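Local atomic coordinates of alkyltransferase-like protein 1 (Schizosaccharomyces pombe, PDB entry 3GVA), a protein that recognises O6-alkylguanine lesions in DNA, bends the duplex, and flips the damaged base into a hydrophobic pocket, presenting the lesion to the nucleotide excision repair pathway. Residues A[5-10]-A[41-46]; A[13-18]-A[53-58]; A[20-25]-A[99-104]. All blocks are in the same frame, centred on the assembly; numbering follows the deposited sequence.

In the fold
Contacts 1 and 2 both use helix 3-14: its earlier turns pack on helix 38-46, and its C-terminal end and the turn after it receive the loop 53-58. Contact 1 is partly buried and apolar, an aromatic and aliphatic helix crossing with no hydrogen bond across it. Contact 2, also partly buried, has a small apolar centre and a polar rim where Arg58 meets backbone oxygens. Contact 3 is a surface contact, joining the loop 20-25 to the short, weakly bonded helix at about 101-104 by a backbone hydrogen bond and a small apolar patch. Met45 packs on Val14 and Trp56, linking contacts 1 and 2; Arg58 O probably hydrogen-bonds to Ser23 N, linking 2 and 3.

Contact 1 (A[5-10]-A[41-46]); sequences EFYTKV and VGQAMK
The Tyr7 ring lies flat over the backbone of Ala44, whose CA sits 3.6 Å from the ring centroid and only 7° off the ring normal, a CH-pi contact over the face. This is a helix-on-helix packing within the helix-turn-helix DNA-binding domain: helix 3-14 packs against helix 38-46, which bears the arginine finger Arg39 and is probably the recognition helix. The short segments cross nearly at right angles (-82°), with axes 9.3 Å apart. The small Ala44 side chain lets the ring come close: its CB is 3.4 Å from Tyr7 CD1. With CG anti to the carbonyl carbon (chi1 -79°), Tyr7 swings its ring across to the second helix. Its OH then runs alongside Gln43, touching CB and CG of that side chain without hydrogen-bonding to it. Replacing Tyr7 with an alanine would probably uncover the Ala44 backbone and open a gap between the helices where the ring had been. One turn further along, Val10 points toward helix 38-46. Its CG1 rests 4.0 Å from Ala44 CB and equally near Val41 CG1 and Met45 SD, so one methyl touches three residues. Phe6 approaches edge-on: CZ meets Val41 CG2 at 3.7 Å, and the backbone N of Val41 lies in the ring plane, while Val10 CG2 of its own helix sits over one face, toward the rim. Outside the pair, Val41 and Met45 also pack on Tyr25 of helix 25-31, a residue inferred to be required for nucleotide flipping. The carbonyl oxygen of Ala44, the residue under the Tyr7 ring, takes a hydrogen bond from Tyr11 OH.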
loop_
_atom_site.group_PDB
_atom_site.type_symbol
_atom_site.label_atom_id
_atom_site.label_comp_id
_atom_site.label_asym_id
_atom_site.label_seq_id
_atom_site.Cartn_x
_atom_site.Cartn_y
_atom_site.Cartn_z
ATOM N N GLU A 5 12.175 2.239 -15.598
ATOM C CA GLU A 5 12.400 0.852 -15.219
ATOM C C GLU A 5 12.196 0.626 -13.719
ATOM O O GLU A 5 11.803 -0.466 -13.299
ATOM C CB GLU A 5 13.803 0.392 -15.630
ATOM C CG GLU A 5 13.908 -1.123 -15.668
ATOM C CD GLU A 5 15.098 -1.641 -16.453
ATOM O OE1 GLU A 5 15.370 -1.111 -17.554
ATOM O OE2 GLU A 5 15.744 -2.601 -15.975
ATOM N N PHE A 6 12.451 1.655 -12.911
ATOM C CA PHE A 6 12.280 1.533 -11.463
ATOM C C PHE A 6 10.815 1.281 -11.114
ATOM O O PHE A 6 10.509 0.458 -10.260
ATOM C CB PHE A 6 12.754 2.806 -10.747
ATOM C CG PHE A 6 12.550 2.772 -9.253
ATOM C CD1 PHE A 6 13.286 1.896 -8.455
ATOM C CD2 PHE A 6 11.604 3.595 -8.645
ATOM C CE1 PHE A 6 13.078 1.837 -7.078
ATOM C CE2 PHE A 6 11.389 3.545 -7.269
ATOM C CZ PHE A 6 12.126 2.665 -6.483
ATOM N N TYR A 7 9.913 2.005 -11.771
ATOM C CA TYR A 7 8.487 1.859 -11.520
ATOM C C TYR A 7 8.030 0.422 -11.742
ATOM O O TYR A 7 7.306 -0.135 -10.923
ATOM C CB TYR A 7 7.685 2.808 -12.424
ATOM C CG TYR A 7 7.650 4.252 -11.959
ATOM C CD1 TYR A 7 8.558 4.731 -11.015
ATOM C CD2 TYR A 7 6.706 5.142 -12.474
ATOM C CE1 TYR A 7 8.528 6.069 -10.594
ATOM C CE2 TYR A 7 6.666 6.480 -12.064
ATOM C CZ TYR A 7 7.578 6.935 -11.122
ATOM O OH TYR A 7 7.541 8.250 -10.715
ATOM N N THR A 8 8.463 -0.177 -12.847
ATOM C CA THR A 8 8.083 -1.552 -13.154
ATOM C C THR A 8 8.615 -2.529 -12.101
ATOM O O THR A 8 7.968 -3.533 -11.791
ATOM C CB THR A 8 8.580 -1.966 -14.558
ATOM O OG1 THR A 8 10.012 -1.986 -14.589
ATOM C CG2 THR A 8 8.091 -0.961 -15.595
ATOM N N LYS A 9 9.781 -2.225 -11.545
ATOM C CA LYS A 9 10.394 -3.064 -10.514
ATOM C C LYS A 9 9.567 -2.953 -9.230
ATOM O O LYS A 9 9.428 -3.916 -8.461
ATOM C CB LYS A 9 11.827 -2.596 -10.260
ATOM C CG LYS A 9 12.706 -3.620 -9.563
ATOM C CD LYS A 9 14.117 -3.085 -9.347
ATOM C CE LYS A 9 15.060 -4.186 -8.881
ATOM N NZ LYS A 9 14.544 -4.912 -7.682
ATOM N N VAL A 10 9.023 -1.758 -9.003
ATOM C CA VAL A 10 8.186 -1.506 -7.840
ATOM C C VAL A 10 6.879 -2.278 -8.011
ATOM O O VAL A 10 6.444 -2.976 -7.095
ATOM C CB VAL A 10 7.878 0.005 -7.695
ATOM C CG1 VAL A 10 6.747 0.216 -6.698
ATOM C CG2 VAL A 10 9.137 0.751 -7.225
ATOM N N VAL A 41 9.331 5.157 -4.542
ATOM C CA VAL A 41 8.361 4.068 -4.536
ATOM C C VAL A 41 6.977 4.704 -4.413
ATOM O O VAL A 41 6.046 4.342 -5.136
ATOM C CB VAL A 41 8.590 3.122 -3.341
ATOM C CG1 VAL A 41 7.427 2.129 -3.212
ATOM C CG2 VAL A 41 9.894 2.379 -3.522
ATOM N N GLY A 42 6.851 5.661 -3.493
ATOM C CA GLY A 42 5.580 6.343 -3.311
ATOM C C GLY A 42 5.118 7.022 -4.590
ATOM O O GLY A 42 3.930 7.056 -4.901
ATOM N N GLN A 43 6.068 7.558 -5.343
ATOM C CA GLN A 43 5.768 8.229 -6.601
ATOM C C GLN A 43 5.270 7.197 -7.619
ATOM O O GLN A 43 4.287 7.425 -8.326
ATOM C CB GLN A 43 7.031 8.920 -7.114
ATOM C CG GLN A 43 6.813 10.309 -7.696
ATOM C CD GLN A 43 6.203 11.278 -6.696
ATOM O OE1 GLN A 43 6.693 11.419 -5.577
ATOM N NE2 GLN A 43 5.133 11.955 -7.101
ATOM N N ALA A 44 5.952 6.062 -7.693
ATOM C CA ALA A 44 5.550 5.003 -8.618
ATOM C C ALA A 44 4.105 4.601 -8.347
ATOM O O ALA A 44 3.295 4.466 -9.267
ATOM C CB ALA A 44 6.458 3.786 -8.455
ATOM N N MET A 45 3.790 4.412 -7.070
ATOM C CA MET A 45 2.453 4.005 -6.661
ATOM C C MET A 45 1.417 5.074 -6.964
ATOM O O MET A 45 0.281 4.767 -7.339
ATOM C CB MET A 45 2.438 3.674 -5.161
ATOM C CG MET A 45 3.309 2.491 -4.800
ATOM S SD MET A 45 2.943 1.093 -5.881
ATOM C CE MET A 45 1.308 0.639 -5.266
ATOM N N LYS A 46 1.811 6.332 -6.814
ATOM C CA LYS A 46 0.892 7.432 -7.068
ATOM C C LYS A 46 0.609 7.649 -8.553
ATOM O O LYS A 46 -0.420 8.213 -8.914
ATOM C CB LYS A 46 1.424 8.716 -6.423
ATOM C CG LYS A 46 1.537 8.612 -4.904
ATOM C CD LYS A 46 1.911 9.936 -4.253
ATOM C CE LYS A 46 0.780 10.951 -4.362
ATOM N NZ LYS A 46 1.022 12.159 -3.515
#

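Contact 2 (A[13-18]-A[53-58])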
loop_
_atom_site.group_PDB
_atom_site.type_symbol
_atom_site.label_atom_id
_atom_site.label_comp_id
_atom_site.label_asym_id
_atom_site.label_seq_id
_atom_site.Cartn_x
_atom_site.Cartn_y
_atom_site.Cartn_z
ATOM N N ALA A 13 7.208 -5.870 -7.414
ATOM C CA ALA A 13 7.292 -6.149 -5.991
ATOM C C ALA A 13 5.915 -6.131 -5.338
ATOM O O ALA A 13 5.605 -6.997 -4.520
ATOM C CB ALA A 13 8.225 -5.139 -5.309
ATOM N N VAL A 14 5.093 -5.149 -5.691
ATOM C CA VAL A 14 3.755 -5.051 -5.117
ATOM C C VAL A 14 2.911 -6.273 -5.519
ATOM O O VAL A 14 2.142 -6.808 -4.714
ATOM C CB VAL A 14 3.045 -3.743 -5.570
ATOM C CG1 VAL A 14 1.624 -3.705 -5.024
ATOM C CG2 VAL A 14 3.832 -2.523 -5.076
ATOM N N CYS A 15 3.067 -6.717 -6.760
ATOM C CA CYS A 15 2.329 -7.883 -7.247
ATOM C C CYS A 15 2.677 -9.123 -6.429
ATOM O O CYS A 15 1.975 -10.129 -6.483
ATOM C CB CYS A 15 2.647 -8.147 -8.724
ATOM S SG CYS A 15 1.899 -6.972 -9.871
ATOM N N GLU A 16 3.766 -9.053 -5.673
ATOM C CA GLU A 16 4.167 -10.184 -4.848
ATOM C C GLU A 16 3.580 -10.182 -3.439
ATOM O O GLU A 16 3.633 -11.201 -2.759
ATOM C CB GLU A 16 5.685 -10.269 -4.773
ATOM C CG GLU A 16 6.316 -10.736 -6.061
ATOM C CD GLU A 16 7.811 -10.877 -5.937
ATOM O OE1 GLU A 16 8.496 -9.842 -5.803
ATOM O OE2 GLU A 16 8.301 -12.027 -5.961
ATOM N N ILE A 17 3.046 -9.046 -2.987
ATOM C CA ILE A 17 2.432 -8.989 -1.653
ATOM C C ILE A 17 1.277 -9.988 -1.701
ATOM O O ILE A 17 0.401 -9.900 -2.565
ATOM C CB ILE A 17 1.854 -7.580 -1.328
ATOM C CG1 ILE A 17 2.942 -6.512 -1.476
ATOM C CG2 ILE A 17 1.312 -7.551 0.102
ATOM C CD1 ILE A 17 2.428 -5.089 -1.329
ATOM N N PRO A 18 1.260 -10.960 -0.782
ATOM C CA PRO A 18 0.152 -11.913 -0.850
ATOM C C PRO A 18 -1.220 -11.415 -0.415
ATOM O O PRO A 18 -1.361 -10.416 0.296
ATOM C CB PRO A 18 0.653 -13.083 -0.003
ATOM C CG PRO A 18 1.543 -12.427 0.986
ATOM C CD PRO A 18 2.293 -11.416 0.163
ATOM N N HIS A 53 -3.943 -3.452 -12.661
ATOM C CA HIS A 53 -4.054 -4.810 -12.145
ATOM C C HIS A 53 -3.176 -4.934 -10.896
ATOM O O HIS A 53 -3.363 -5.838 -10.088
ATOM C CB HIS A 53 -3.549 -5.794 -13.195
ATOM C CG HIS A 53 -2.078 -5.676 -13.456
ATOM N ND1 HIS A 53 -1.143 -6.455 -12.809
ATOM C CD2 HIS A 53 -1.380 -4.832 -14.251
ATOM C CE1 HIS A 53 0.069 -6.097 -13.195
ATOM N NE2 HIS A 53 -0.047 -5.114 -14.071
ATOM N N VAL A 54 -2.202 -4.037 -10.759
ATOM C CA VAL A 54 -1.305 -4.065 -9.606
ATOM C C VAL A 54 -2.136 -3.901 -8.333
ATOM O O VAL A 54 -2.954 -2.991 -8.239
ATOM C CB VAL A 54 -0.251 -2.936 -9.694
ATOM C CG1 VAL A 54 0.641 -2.955 -8.458
ATOM C CG2 VAL A 54 0.596 -3.114 -10.949
ATOM N N PRO A 55 -1.942 -4.789 -7.339
ATOM C CA PRO A 55 -2.700 -4.709 -6.084
ATOM C C PRO A 55 -2.242 -3.592 -5.145
ATOM O O PRO A 55 -1.856 -3.848 -4.001
ATOM C CB PRO A 55 -2.506 -6.093 -5.476
ATOM C CG PRO A 55 -1.115 -6.443 -5.912
ATOM C CD PRO A 55 -1.088 -5.994 -7.365
ATOM N N TRP A 56 -2.318 -2.357 -5.633
ATOM C CA TRP A 56 -1.908 -1.177 -4.872
ATOM C C TRP A 56 -2.600 -1.029 -3.523
ATOM O O TRP A 56 -2.089 -0.364 -2.624
ATOM C CB TRP A 56 -2.168 0.090 -5.696
ATOM C CG TRP A 56 -3.604 0.226 -6.101
ATOM C CD1 TRP A 56 -4.198 -0.303 -7.213
ATOM C CD2 TRP A 56 -4.645 0.858 -5.353
ATOM N NE1 TRP A 56 -5.544 -0.044 -7.201
ATOM C CE2 TRP A 56 -5.849 0.668 -6.070
ATOM C CE3 TRP A 56 -4.680 1.561 -4.146
ATOM C CZ2 TRP A 56 -7.078 1.157 -5.617
ATOM C CZ3 TRP A 56 -5.903 2.050 -3.692
ATOM C CH2 TRP A 56 -7.086 1.843 -4.427
ATOM N N HIS A 57 -3.766 -1.644 -3.373
ATOM C CA HIS A 57 -4.495 -1.519 -2.122
ATOM C C HIS A 57 -3.759 -2.185 -0.963
ATOM O O HIS A 57 -4.057 -1.912 0.201
ATOM C CB HIS A 57 -5.907 -2.105 -2.264
ATOM C CG HIS A 57 -5.924 -3.567 -2.574
ATOM N ND1 HIS A 57 -5.533 -4.075 -3.793
ATOM C CD2 HIS A 57 -6.231 -4.637 -1.803
ATOM C CE1 HIS A 57 -5.595 -5.393 -3.761
ATOM N NE2 HIS A 57 -6.014 -5.763 -2.564
ATOM N N ARG A 58 -2.792 -3.047 -1.277
ATOM C CA ARG A 58 -2.026 -3.732 -0.238
ATOM C C ARG A 58 -0.843 -2.911 0.271
ATOM O O ARG A 58 -0.103 -3.351 1.145
ATOM C CB ARG A 58 -1.545 -5.095 -0.745
ATOM C CG ARG A 58 -2.699 -6.065 -0.973
ATOM C CD ARG A 58 -2.249 -7.392 -1.537
ATOM N NE ARG A 58 -3.404 -8.153 -2.006
ATOM C CZ ARG A 58 -3.362 -9.062 -2.976
ATOM N NH1 ARG A 58 -2.215 -9.339 -3.581
ATOM N NH2 ARG A 58 -4.478 -9.658 -3.374
#
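Val14 and Val54 meet at the apolar centre, the two side chains nearly perpendicular, with CG1 to CG1 at 3.6 Å. Having CG1 anti to the backbone N (chi1 177°), Val14 also brings that methyl to 4.0 Å from Pro55 CG, and its backbone O lies 3.5 Å from the same Pro55 CG. Next to them, Cys15 SG touches both Pro55 CD and, obliquely, CE1 of the exposed His53. Further out, Ile17 and Arg58 run antiparallel alongside one another, with Ile17 CG2 3.9 Å from Arg58 CB. At the polar edge the extended Arg58 chain carries its guanidinium between Pro18 C over one face and Pro55 CB over the other. NH1 makes a weak hydrogen bond to Ile17 O, 2.9 Å away but bent to 123° at the hydrogen. The stronger partner of Arg58 is Glu85, which forms a salt bridge with NE and also accepts a hydrogen bond from His57 NE2. Residues 55-58 read Pro-Trp-His-Arg, the counterpart of the Pro-Cys-His-Arg active-site motif of O6-alkylguanine-DNA alkyltransferases, with tryptophan in place of the alkyl-acceptor cysteine, as in many alkyltransferase-like proteins.

Contact 3 (A[20-25]-A[99-104]); sequences GKVSTY and LNLPEY
Val22 N donates a hydrogen bond to Tyr104 O, 3.0 Å long and fairly straight at 154°, the donor standing above the carbonyl plane. Beside it lies the close-packed part of the contact. Val22 is buried and points toward the short, weakly bonded helix at about 101-104; with CG1 beside the backbone N (chi1 -56°), CG2 falls between N and the carbonyl carbon. That CG2 methyl meets Leu101 CD1 at 3.8 Å and lies near Tyr104 CB, while Leu101 also packs on Ile60. The Tyr104 ring turns its edge to the loop, CD2 coming 3.6 Å from Gly20 O; the phenol OH, at the far end, is hydrogen-bonded to Glu88 N. The outer side is looser. Lys21 bends at its second torsion and lays CD 3.3 Å from Tyr104 O, but its NZ gets no nearer than 4.0 Å to Glu103 O. The exposed Glu103 turns its carboxylate to its own segment instead, OE2 accepting a hydrogen bond from Asn100 ND2 through its anti lone pair. One main-chain hydrogen bond and a small apolar patch centred on Val22 and Leu101 thus make the join, which relies little on side-chain polarity; no charge pair bridges the segments.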
loop_
_atom_site.group_PDB
_atom_site.type_symbol
_atom_site.label_atom_id
_atom_site.label_comp_id
_atom_site.label_asym_id
_atom_site.label_seq_id
_atom_site.Cartn_x
_atom_site.Cartn_y
_atom_site.Cartn_z
ATOM N N GLY A 20 -4.461 -10.718 1.412
ATOM C CA GLY A 20 -4.642 -10.573 2.848
ATOM C C GLY A 20 -3.479 -9.979 3.618
ATOM O O GLY A 20 -3.549 -9.859 4.833
ATOM N N LYS A 21 -2.407 -9.612 2.924
ATOM C CA LYS A 21 -1.238 -9.015 3.569
ATOM C C LYS A 21 -1.004 -7.606 3.030
ATOM O O LYS A 21 -1.600 -7.216 2.034
ATOM C CB LYS A 21 0.002 -9.872 3.313
ATOM C CG LYS A 21 -0.057 -11.259 3.943
ATOM C CD LYS A 21 -0.027 -11.174 5.453
ATOM C CE LYS A 21 -0.109 -12.549 6.093
ATOM N NZ LYS A 21 -0.121 -12.440 7.582
ATOM N N VAL A 22 -0.143 -6.838 3.690
ATOM C CA VAL A 22 0.138 -5.481 3.235
ATOM C C VAL A 22 1.615 -5.150 3.365
ATOM O O VAL A 22 2.380 -5.900 3.972
ATOM C CB VAL A 22 -0.676 -4.413 4.040
ATOM C CG1 VAL A 22 -2.172 -4.722 3.962
ATOM C CG2 VAL A 22 -0.215 -4.365 5.499
ATOM N N SER A 23 2.020 -4.029 2.784
ATOM C CA SER A 23 3.404 -3.596 2.881
ATOM C C SER A 23 3.427 -2.073 2.842
ATOM O O SER A 23 2.367 -1.432 2.816
ATOM C CB SER A 23 4.244 -4.181 1.741
ATOM O OG SER A 23 5.626 -4.009 2.012
ATOM N N THR A 24 4.623 -1.492 2.853
ATOM C CA THR A 24 4.762 -0.037 2.835
ATOM C C THR A 24 5.821 0.404 1.823
ATOM O O THR A 24 6.609 -0.414 1.332
ATOM C CB THR A 24 5.174 0.496 4.221
ATOM O OG1 THR A 24 6.449 -0.056 4.573
ATOM C CG2 THR A 24 4.161 0.098 5.277
ATOM N N TYR A 25 5.846 1.699 1.521
ATOM C CA TYR A 25 6.818 2.234 0.581
ATOM C C TYR A 25 8.235 1.876 1.023
ATOM O O TYR A 25 9.063 1.449 0.214
ATOM C CB TYR A 25 6.707 3.761 0.479
ATOM C CG TYR A 25 5.385 4.280 -0.045
ATOM C CD1 TYR A 25 4.563 3.483 -0.839
ATOM C CD2 TYR A 25 4.975 5.583 0.223
ATOM C CE1 TYR A 25 3.361 3.970 -1.352
ATOM C CE2 TYR A 25 3.778 6.085 -0.287
ATOM C CZ TYR A 25 2.977 5.271 -1.073
ATOM O OH TYR A 25 1.794 5.759 -1.582
ATOM N N LEU A 99 -5.474 -0.049 10.594
ATOM C CA LEU A 99 -5.384 -1.474 10.847
ATOM C C LEU A 99 -4.104 -1.749 11.618
ATOM O O LEU A 99 -3.187 -0.923 11.631
ATOM C CB LEU A 99 -5.416 -2.252 9.528
ATOM C CG LEU A 99 -4.368 -1.909 8.468
ATOM C CD1 LEU A 99 -3.020 -2.457 8.879
ATOM C CD2 LEU A 99 -4.792 -2.500 7.131
ATOM N N ASN A 100 -4.056 -2.900 12.276
ATOM C CA ASN A 100 -2.894 -3.297 13.055
ATOM C C ASN A 100 -1.819 -3.783 12.076
ATOM O O ASN A 100 -1.853 -4.926 11.616
ATOM C CB ASN A 100 -3.314 -4.399 14.041
ATOM C CG ASN A 100 -2.155 -4.937 14.845
ATOM O OD1 ASN A 100 -1.174 -4.235 15.086
ATOM N ND2 ASN A 100 -2.266 -6.189 15.280
ATOM N N LEU A 101 -0.873 -2.904 11.755
ATOM C CA LEU A 101 0.180 -3.219 10.783
ATOM C C LEU A 101 0.972 -4.508 11.033
ATOM O O LEU A 101 1.066 -5.359 10.151
ATOM C CB LEU A 101 1.146 -2.032 10.640
ATOM C CG LEU A 101 2.228 -2.175 9.553
ATOM C CD1 LEU A 101 1.579 -2.286 8.176
ATOM C CD2 LEU A 101 3.162 -0.984 9.590
ATOM N N PRO A 102 1.556 -4.669 12.231
ATOM C CA PRO A 102 2.322 -5.893 12.500
ATOM C C PRO A 102 1.526 -7.183 12.275
ATOM O O PRO A 102 2.088 -8.224 11.942
ATOM C CB PRO A 102 2.771 -5.712 13.954
ATOM C CG PRO A 102 1.762 -4.756 14.522
ATOM C CD PRO A 102 1.565 -3.778 13.400
ATOM N N GLU A 103 0.213 -7.101 12.428
ATOM C CA GLU A 103 -0.637 -8.262 12.235
ATOM C C GLU A 103 -0.814 -8.670 10.771
ATOM O O GLU A 103 -1.060 -9.838 10.485
ATOM C CB GLU A 103 -2.009 -8.008 12.861
ATOM C CG GLU A 103 -3.041 -9.102 12.599
ATOM C CD GLU A 103 -4.303 -8.896 13.410
ATOM O OE1 GLU A 103 -5.263 -9.684 13.251
ATOM O OE2 GLU A 103 -4.330 -7.944 14.214
ATOM N N TYR A 104 -0.697 -7.718 9.848
ATOM C CA TYR A 104 -0.878 -8.027 8.431
ATOM C C TYR A 104 0.354 -7.765 7.570
ATOM O O TYR A 104 0.364 -8.078 6.378
ATOM C CB TYR A 104 -2.061 -7.238 7.860
ATOM C CG TYR A 104 -3.372 -7.527 8.539
ATOM C CD1 TYR A 104 -3.788 -6.791 9.652
ATOM C CD2 TYR A 104 -4.200 -8.546 8.077
ATOM C CE1 TYR A 104 -5.010 -7.069 10.286
ATOM C CE2 TYR A 104 -5.415 -8.835 8.698
ATOM C CZ TYR A 104 -5.817 -8.093 9.797
ATOM O OH TYR A 104 -7.040 -8.353 10.369
#